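Long-range contacts in predicted metal-dependent hydrolase of the TIM-barrel fold (Lactobacillus casei, PDB 2QPX), which is probably a zinc-dependent hydrolase of the amidohydrolase family, holding two zinc ions in a TIM barrel, although its substrate is unknown: residues A[15-20]-A[312-317]; A[262-267]-A[283-288]. All coordinates share one frame; numbering follows the deposited sequence. Where two conformers were deposited one is given.

Contact 1: residues A[15-20]-A[312-317]. With ZN (zinc ion), chain B.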
loop_
_atom_site.group_PDB
_atom_site.type_symbol
_atom_site.label_atom_id
_atom_site.label_comp_id
_atom_site.label_asym_id
_atom_site.label_seq_id
_atom_site.Cartn_x
_atom_site.Cartn_y
_atom_site.Cartn_z
ATOM N N LEU A 15 11.479 25.234 7.800
ATOM C CA LEU A 15 12.287 25.513 6.612
ATOM C C LEU A 15 11.611 24.710 5.507
ATOM O O LEU A 15 11.666 23.478 5.521
ATOM C CB LEU A 15 13.742 25.100 6.811
ATOM C CG LEU A 15 14.763 25.696 5.837
ATOM C CD1 LEU A 15 16.215 25.264 6.188
ATOM C CD2 LEU A 15 14.442 25.411 4.313
ATOM N N ASP A 16 10.951 25.419 4.597
ATOM C CA ASP A 16 10.186 24.752 3.535
ATOM C C ASP A 16 11.171 24.454 2.407
ATOM O O ASP A 16 11.441 25.305 1.554
ATOM C CB ASP A 16 9.048 25.643 3.035
ATOM C CG ASP A 16 7.984 24.883 2.254
ATOM O OD1 ASP A 16 8.273 23.756 1.776
ATOM O OD2 ASP A 16 6.873 25.476 2.090
ATOM N N HIS A 17 11.672 23.216 2.400
ATOM C CA HIS A 17 12.822 22.883 1.533
ATOM C C HIS A 17 12.452 22.665 0.062
ATOM O O HIS A 17 13.355 22.583 -0.776
ATOM C CB HIS A 17 13.648 21.703 2.089
ATOM C CG HIS A 17 13.120 20.396 1.650
ATOM N ND1 HIS A 17 13.687 19.687 0.611
ATOM C CD2 HIS A 17 12.008 19.713 2.034
ATOM C CE1 HIS A 17 12.915 18.644 0.351
ATOM N NE2 HIS A 17 11.899 18.618 1.206
ATOM N N HIS A 18 11.160 22.557 -0.238
ATOM C CA HIS A 18 10.707 22.425 -1.600
ATOM C C HIS A 18 9.335 23.051 -1.773
ATOM O O HIS A 18 8.335 22.507 -1.281
ATOM C CB HIS A 18 10.656 20.960 -2.041
ATOM C CG HIS A 18 10.104 20.818 -3.419
ATOM N ND1 HIS A 18 10.865 21.004 -4.554
ATOM C CD2 HIS A 18 8.844 20.587 -3.842
ATOM C CE1 HIS A 18 10.094 20.860 -5.624
ATOM N NE2 HIS A 18 8.858 20.630 -5.220
ATOM N N CYS A 19 9.284 24.131 -2.548
ATOM C CA CYS A 19 8.027 24.821 -2.815
ATOM C C CYS A 19 8.177 25.625 -4.103
ATOM O O CYS A 19 9.156 25.479 -4.825
ATOM C CB CYS A 19 7.607 25.655 -1.588
ATOM S SG CYS A 19 8.861 26.867 -1.091
ATOM N N HIS A 20 7.208 26.481 -4.386
ATOM C CA HIS A 20 7.031 27.046 -5.710
ATOM C C HIS A 20 6.557 28.520 -5.655
ATOM O O HIS A 20 6.082 29.037 -4.622
ATOM C CB HIS A 20 6.034 26.196 -6.484
ATOM C CG HIS A 20 6.550 24.819 -6.803
ATOM N ND1 HIS A 20 7.575 24.605 -7.693
ATOM C CD2 HIS A 20 6.189 23.591 -6.342
ATOM C CE1 HIS A 20 7.850 23.300 -7.739
ATOM N NE2 HIS A 20 7.017 22.659 -6.932
ATOM N N ARG A 312 15.678 11.746 8.921
ATOM C CA ARG A 312 15.665 11.686 7.453
ATOM C C ARG A 312 14.405 12.232 6.801
ATOM O O ARG A 312 14.381 12.402 5.576
ATOM C CB ARG A 312 15.885 10.261 6.984
ATOM C CG ARG A 312 17.306 9.695 7.308
ATOM C CD ARG A 312 18.439 10.419 6.590
ATOM N NE ARG A 312 19.651 9.623 6.736
ATOM C CZ ARG A 312 19.908 8.523 6.034
ATOM N NH1 ARG A 312 19.141 8.191 4.994
ATOM N NH2 ARG A 312 20.947 7.784 6.349
ATOM N N ILE A 313 13.360 12.470 7.603
ATOM C CA ILE A 313 12.085 12.999 7.099
ATOM C C ILE A 313 12.085 14.528 7.291
ATOM O O ILE A 313 12.544 15.038 8.306
ATOM C CB ILE A 313 10.820 12.231 7.640
ATOM C CG1 ILE A 313 9.570 12.574 6.795
ATOM C CG2 ILE A 313 10.626 12.483 9.124
ATOM C CD1 ILE A 313 8.292 11.725 7.095
ATOM N N LEU A 314 11.601 15.249 6.280
ATOM C CA LEU A 314 11.663 16.726 6.235
ATOM C C LEU A 314 10.259 17.301 6.075
ATOM O O LEU A 314 9.387 16.685 5.480
ATOM C CB LEU A 314 12.472 17.206 5.012
ATOM C CG LEU A 314 13.859 16.592 4.796
ATOM C CD1 LEU A 314 14.512 17.122 3.494
ATOM C CD2 LEU A 314 14.767 16.829 6.009
ATOM N N PHE A 315 10.055 18.513 6.586
ATOM C CA PHE A 315 8.901 19.318 6.191
ATOM C C PHE A 315 9.128 19.973 4.813
ATOM O O PHE A 315 10.158 20.598 4.562
ATOM C CB PHE A 315 8.616 20.465 7.162
ATOM C CG PHE A 315 7.576 21.412 6.660
ATOM C CD1 PHE A 315 6.245 21.028 6.611
ATOM C CD2 PHE A 315 7.932 22.650 6.151
ATOM C CE1 PHE A 315 5.298 21.867 6.091
ATOM C CE2 PHE A 315 6.971 23.501 5.598
ATOM C CZ PHE A 315 5.680 23.116 5.604
ATOM N N ALA A 316 8.113 19.853 3.951
ATOM C CA ALA A 316 7.941 20.722 2.804
ATOM C C ALA A 316 6.462 20.855 2.536
ATOM O O ALA A 316 5.679 19.999 2.918
ATOM C CB ALA A 316 8.643 20.199 1.517
ATOM N N SER A 317 6.080 21.955 1.887
ATOM C CA SER A 317 4.699 22.164 1.437
ATOM C C SER A 317 4.421 21.730 0.002
ATOM O O SER A 317 3.309 21.316 -0.332
ATOM C CB SER A 317 4.324 23.657 1.570
ATOM O OG SER A 317 5.070 24.451 0.658
HETATM ZN ZN ZN B . 7.190 20.628 -6.507
HETATM O O HOH W 1 12.404 20.934 6.156
HETATM O O HOH W 2 5.744 19.332 -7.227
#

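Contact 2: residues A[262-267]-A[283-288]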
loop_
_atom_site.group_PDB
_atom_site.type_symbol
_atom_site.label_atom_id
_atom_site.label_comp_id
_atom_site.label_asym_id
_atom_site.label_seq_id
_atom_site.Cartn_x
_atom_site.Cartn_y
_atom_site.Cartn_z
ATOM N N LEU A 262 13.710 12.659 -1.653
ATOM C CA LEU A 262 12.506 12.129 -2.297
ATOM C C LEU A 262 11.299 12.968 -1.889
ATOM O O LEU A 262 10.889 12.931 -0.716
ATOM C CB LEU A 262 12.283 10.660 -1.934
ATOM C CG LEU A 262 13.437 9.693 -2.192
ATOM C CD1 LEU A 262 13.022 8.245 -1.804
ATOM C CD2 LEU A 262 14.004 9.824 -3.658
ATOM N N LEU A 263 10.771 13.727 -2.848
ATOM C CA LEU A 263 9.664 14.661 -2.593
ATOM C C LEU A 263 8.310 13.974 -2.745
ATOM O O LEU A 263 8.111 13.191 -3.695
ATOM C CB LEU A 263 9.725 15.813 -3.591
ATOM C CG LEU A 263 11.020 16.576 -3.765
ATOM C CD1 LEU A 263 10.863 17.556 -4.959
ATOM C CD2 LEU A 263 11.502 17.272 -2.467
ATOM N N HIS A 264 7.401 14.249 -1.795
ATOM C CA HIS A 264 5.958 13.864 -1.856
ATOM C C HIS A 264 5.687 12.428 -1.485
ATOM O O HIS A 264 4.959 12.143 -0.510
ATOM C CB HIS A 264 5.286 14.128 -3.222
ATOM C CG HIS A 264 5.836 15.279 -3.943
ATOM N ND1 HIS A 264 6.009 16.518 -3.365
ATOM C CD2 HIS A 264 6.231 15.403 -5.228
ATOM C CE1 HIS A 264 6.533 17.346 -4.253
ATOM N NE2 HIS A 264 6.666 16.695 -5.401
ATOM N N CYS A 265 6.272 11.530 -2.271
ATOM C CA CYS A 265 6.333 10.085 -2.082
ATOM C C CYS A 265 5.035 9.354 -2.215
ATOM O O CYS A 265 4.984 8.305 -2.837
ATOM C CB CYS A 265 7.011 9.747 -0.770
ATOM S SG CYS A 265 8.704 10.362 -0.686
ATOM N N TYR A 266 4.002 9.868 -1.584
ATOM C CA TYR A 266 2.661 9.224 -1.607
ATOM C C TYR A 266 2.257 8.763 -3.006
ATOM O O TYR A 266 2.349 9.564 -3.960
ATOM C CB TYR A 266 1.656 10.234 -1.098
ATOM C CG TYR A 266 0.200 9.757 -1.014
ATOM C CD1 TYR A 266 -0.645 9.866 -2.114
ATOM C CD2 TYR A 266 -0.305 9.205 0.138
ATOM C CE1 TYR A 266 -1.962 9.416 -2.054
ATOM C CE2 TYR A 266 -1.629 8.789 0.232
ATOM C CZ TYR A 266 -2.447 8.901 -0.867
ATOM O OH TYR A 266 -3.758 8.495 -0.778
ATOM N N PRO A 267 1.737 7.519 -3.157
ATOM C CA PRO A 267 1.377 6.540 -2.132
ATOM C C PRO A 267 2.497 5.627 -1.660
ATOM O O PRO A 267 2.215 4.661 -0.986
ATOM C CB PRO A 267 0.263 5.736 -2.828
ATOM C CG PRO A 267 0.744 5.684 -4.163
ATOM C CD PRO A 267 1.293 7.069 -4.473
ATOM N N TYR A 283 16.915 11.291 2.054
ATOM C CA TYR A 283 15.912 12.055 2.797
ATOM C C TYR A 283 14.601 12.035 2.043
ATOM O O TYR A 283 14.575 11.695 0.862
ATOM C CB TYR A 283 16.396 13.487 2.987
ATOM C CG TYR A 283 17.742 13.591 3.675
ATOM C CD1 TYR A 283 18.924 13.441 2.966
ATOM C CD2 TYR A 283 17.810 13.796 5.059
ATOM C CE1 TYR A 283 20.165 13.501 3.583
ATOM C CE2 TYR A 283 19.019 13.851 5.699
ATOM C CZ TYR A 283 20.192 13.727 4.965
ATOM O OH TYR A 283 21.406 13.769 5.636
ATOM N N PHE A 284 13.524 12.411 2.712
ATOM C CA PHE A 284 12.221 12.439 2.049
ATOM C C PHE A 284 11.258 13.354 2.771
ATOM O O PHE A 284 11.482 13.727 3.917
ATOM C CB PHE A 284 11.657 11.026 1.868
ATOM C CG PHE A 284 11.184 10.381 3.118
ATOM C CD1 PHE A 284 12.083 9.923 4.066
ATOM C CD2 PHE A 284 9.846 10.139 3.332
ATOM C CE1 PHE A 284 11.638 9.290 5.200
ATOM C CE2 PHE A 284 9.431 9.480 4.473
ATOM C CZ PHE A 284 10.330 9.062 5.393
ATOM N N ASP A 285 10.176 13.679 2.074
ATOM C CA ASP A 285 9.065 14.436 2.646
ATOM C C ASP A 285 7.731 13.865 2.212
ATOM O O ASP A 285 7.685 12.985 1.347
ATOM C CB ASP A 285 9.228 15.941 2.366
ATOM C CG ASP A 285 8.985 16.336 0.939
ATOM O OD1 ASP A 285 7.934 15.966 0.394
ATOM O OD2 ASP A 285 9.837 17.051 0.360
ATOM N N ILE A 286 6.627 14.382 2.798
ATOM C CA ILE A 286 5.248 14.030 2.370
ATOM C C ILE A 286 4.481 15.282 1.933
ATOM O O ILE A 286 3.293 15.436 2.098
ATOM C CB ILE A 286 4.470 13.239 3.433
ATOM C CG1 ILE A 286 4.362 14.037 4.755
ATOM C CG2 ILE A 286 5.117 11.855 3.649
ATOM C CD1 ILE A 286 3.232 13.543 5.713
ATOM N N SER A 287 5.233 16.194 1.326
ATOM C CA SER A 287 4.701 17.394 0.692
ATOM C C SER A 287 3.679 17.009 -0.419
ATOM O O SER A 287 3.674 15.879 -0.921
ATOM C CB SER A 287 5.853 18.239 0.196
ATOM O OG SER A 287 6.486 17.619 -0.909
ATOM N N LEU A 288 2.768 17.934 -0.744
ATOM C CA LEU A 288 1.698 17.712 -1.735
ATOM C C LEU A 288 0.556 16.824 -1.234
ATOM O O LEU A 288 -0.618 17.187 -1.365
ATOM C CB LEU A 288 2.277 17.231 -3.090
ATOM C CG LEU A 288 1.356 17.550 -4.292
ATOM C CD1 LEU A 288 1.130 19.093 -4.489
ATOM C CD2 LEU A 288 1.899 16.891 -5.592
#

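Contact 1: residues A[15-20]-A[312-317]
Asp16 and Ala316 bring their CA atoms to 4.7 Å where strand 14-19 meets the chain leaving strand 313-314, and water 1 sits between the carbonyls of Leu15 and Phe315. This is the closing seam of the TIM barrel, its first strand beside its last, and the direct hydrogen bonds both run to the Asp16 side chain. Asp16 extends its carboxylate with CG anti to the backbone N (chi1 -163°), and both oxygens engage Ser317. OD2 uses its syn lone pair to accept from Ser317 OG at 2.5 Å, while Ser317 N reaches OD1 at 2.8 Å from above the carboxylate plane, 36° out of it. An alanine at Asp16 takes away both acceptors, and the buried chain at Ser317 would probably be held less firmly against strand 14-19. Phe315 CE2 packs obliquely against Asp16 CG. The His17 ring is sandwiched: Leu314 CD1 stands 3.7 Å above one face, near its centre, and His18 CB covers the opposite one. Phe315 O meets the ring edge in plane, 3.3 Å from His17 CD2. The nitrogens of this ring find partners outside the two segments, ND1 at Tyr368 and NE2 at Asp285. Past the seam comes the His-X-His motif of the amidohydrolase family. Its zinc, also bound by carboxylated Lys167 and by Asp318, takes His18 NE2, His20 NE2 and water 2, each at 2.1 Å.

Contact 2: residues A[262-267]-A[283-288]
His264 and Ser287 meet at the C-terminal ends of two neighbouring parallel strands, the imidazole presenting its ND1 edge to the serine hydroxyl. In the conformer described for Ser287, one of two deposited, ND1 donates to OG at 2.7 Å; OG lies 17° out of the ring plane and the angle at the hydrogen is 141°, so the bond is bent. Leu263 CB lies over the centre of one face of the same ring, 3.6 Å above it.

Asp285 is the polar hub. Its OD1 accepts from His264 N (2.8 Å), Ser287 N (2.9 Å) and Ser287 OG, none of them in the carboxylate plane: His264 N comes from one side of it, Ser287 N and OG from the other. The bond from Ser287 N closes an Asx turn, which bends the chain just after the strand. Leu263 crosses the Asp285 side chain at a slant, its CD2 3.3 Å from OD2.

Behind this cluster the backbones run as a parallel pair, their strand axes 7° apart: Leu262 N donates to Tyr283 O, and Leu262 O receives Asp285 N. The two strands precede and follow helix 269-278 in a beta-alpha-beta unit of the barrel. Leu262 CB and Phe284 CB meet on the helix side at 3.9 Å, with Cys265 SG against Phe284 CB, and Ala272 of that helix packs on all three residues.

Since ND1 of His264 is the donor to Ser287 OG, its NE2 can offer a lone pair to the second zinc, which it binds together with His228 and carboxylated Lys167. In this conformer Ser287, and Asp285 behind it, probably help to orient the zinc ligand His264 as second-shell residues.

Contact 2 is nested within the long stretch of chain that contact 1 closes, and their centres lie about 9 Å apart. Strands 260-264, 282-285 and 313-314 are successive members of one parallel sheet. Contact 2 joins the first two; Leu314 N, 2.8 Å from Phe284 O in a probable hydrogen bond, continues the sheet to the third. Contact 1 then carries the barrel round to strand 14-19. Across its interior His17 NE2 probably bonds to Asp285 OD2 at 2.7 Å, tying the contacts together directly. Contact 1 supplies His18 and His20 to one zinc ion and contact 2 His264 to the other, so this wall of the barrel probably helps to set the two metals in place.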